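PDB 2X7Q: possible thiamine biosynthesis enzyme from Candida albicans, which is of unknown function but has the periplasmic binding protein fold and may bind a small solute linked to thiamine biosynthesis. Local coordinates for residues Lys301-Asn304 / Ser305-Lys309. The protein carries 1 engineered substitution. Sequence-based numbering, arbitrary orientation.
Sequences KRLN and SNVKK
Ser305 turns its hydroxyl back toward Lys301, one turn earlier in helix 296-306. Its chi1 of -60° sets OG beside its own N, and OG stands 3.2 Å from Lys301 O. One water links the two: it donates to Lys301 O and hydrogen-bonds Ser305 OG at 2.7 Å.

Asn304 meets Lys309, which lies beyond the turn. Lys309 bends at chi3 and chi4 and folds back, so the two side chains cross at a slant. Lys309 NZ comes to 3.7 Å from Asn304 OD1. Lys309 also makes a cation-pi contact with Trp275, which Asn304 and Val307 touch as well.

Leu303 and Val307 meet on another side of the same turn. Their side chains lie side by side and point the same way, with Leu303 CD2 4.0 Å from Val307 CG2. Val307 CG2 also rests on the backbone, 3.2 Å from Leu303 O. That carbonyl oxygen takes two N-H groups. Val307 N reaches Leu303 O at 2.9 Å, but the bond is bent and weak. Asn306 N is 3.3 Å from Leu303 O and sits well above the carbonyl plane, 73° out of it. Asn306 N also makes a weak bond to Arg302 O.

Leu303 and Val307 both pack on Val279 of helix 275-289, and Leu303 also meets Ile78 and Ile81 of helix 74-82. The backbones of Asn306 and Lys308 bond to Val90 in strand 88-95. The chemistry implies a two-sided turn. Aliphatic branches pack against neighbouring helices on one side. On the exposed side a water joins the Lys301 carbonyl to the Ser305 hydroxyl, and the charge of Lys309 NZ probably favours the nearby Asn304 OD1.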
# COMPACT_ATOMS: atom_id res chain seq x y z
N LYS A 301 14.78 17.40 0.29
CA LYS A 301 14.26 18.55 1.03
C LYS A 301 12.75 18.44 1.22
O LYS A 301 12.22 18.86 2.25
CB LYS A 301 14.61 19.86 0.32
CG LYS A 301 14.15 21.10 1.06
CD LYS A 301 14.76 22.37 0.49
CE LYS A 301 14.36 23.59 1.30
NZ LYS A 301 15.05 24.83 0.86
N ARG A 302 12.07 17.86 0.24
CA ARG A 302 10.62 17.71 0.32
C ARG A 302 10.22 16.61 1.30
O ARG A 302 9.21 16.72 2.00
CB ARG A 302 10.03 17.44 -1.07
CG ARG A 302 10.11 18.64 -2.00
CD ARG A 302 9.59 18.30 -3.38
NE ARG A 302 9.55 19.47 -4.25
CZ ARG A 302 9.22 19.44 -5.54
NH1 ARG A 302 8.90 18.28 -6.11
NH2 ARG A 302 9.21 20.55 -6.26
N LEU A 303 11.02 15.55 1.34
CA LEU A 303 10.75 14.42 2.23
C LEU A 303 11.17 14.73 3.67
O LEU A 303 10.53 14.29 4.62
CB LEU A 303 11.47 13.16 1.74
CG LEU A 303 11.00 12.61 0.39
CD1 LEU A 303 11.82 11.39 -0.00
CD2 LEU A 303 9.52 12.26 0.45
N ASN A 304 12.25 15.50 3.82
CA ASN A 304 12.73 15.89 5.14
C ASN A 304 11.74 16.76 5.91
O ASN A 304 11.85 16.90 7.13
CB ASN A 304 14.08 16.61 5.03
CG ASN A 304 15.26 15.65 4.97
OD1 ASN A 304 15.23 14.58 5.59
ND2 ASN A 304 16.30 16.03 4.23
N SER A 305 10.78 17.34 5.20
CA SER A 305 9.80 18.23 5.81
C SER A 305 8.46 17.55 6.06
O SER A 305 7.69 17.98 6.91
CB SER A 305 9.60 19.48 4.94
OG SER A 305 10.80 20.21 4.79
N ASN A 306 8.19 16.48 5.31
CA ASN A 306 6.89 15.81 5.38
C ASN A 306 6.96 14.36 5.83
O ASN A 306 5.94 13.67 5.87
CB ASN A 306 6.16 15.92 4.04
CG ASN A 306 5.72 17.34 3.72
OD1 ASN A 306 4.56 17.58 3.37
ND2 ASN A 306 6.64 18.28 3.84
N VAL A 307 8.15 13.88 6.16
CA VAL A 307 8.31 12.53 6.69
C VAL A 307 8.81 12.56 8.13
O VAL A 307 9.93 13.01 8.40
CB VAL A 307 9.26 11.67 5.82
CG1 VAL A 307 9.33 10.25 6.36
CG2 VAL A 307 8.80 11.66 4.37
N LYS A 308 7.98 12.08 9.05
CA LYS A 308 8.28 12.13 10.47
C LYS A 308 9.55 11.37 10.86
O LYS A 308 9.79 10.26 10.39
CB LYS A 308 7.10 11.60 11.29
CG LYS A 308 5.90 12.53 11.34
CD LYS A 308 6.21 13.78 12.14
CE LYS A 308 4.98 14.68 12.27
NZ LYS A 308 5.26 15.87 13.12
N LYS A 309 10.37 11.99 11.71
CA LYS A 309 11.53 11.32 12.28
C LYS A 309 11.37 11.20 13.79
O LYS A 309 12.29 10.81 14.50
CB LYS A 309 12.82 12.08 11.94
CG LYS A 309 13.25 11.94 10.49
CD LYS A 309 14.71 12.34 10.29
CE LYS A 309 14.90 13.85 10.34
NZ LYS A 309 14.28 14.53 9.16
O HOH W 1 13.52 20.25 4.42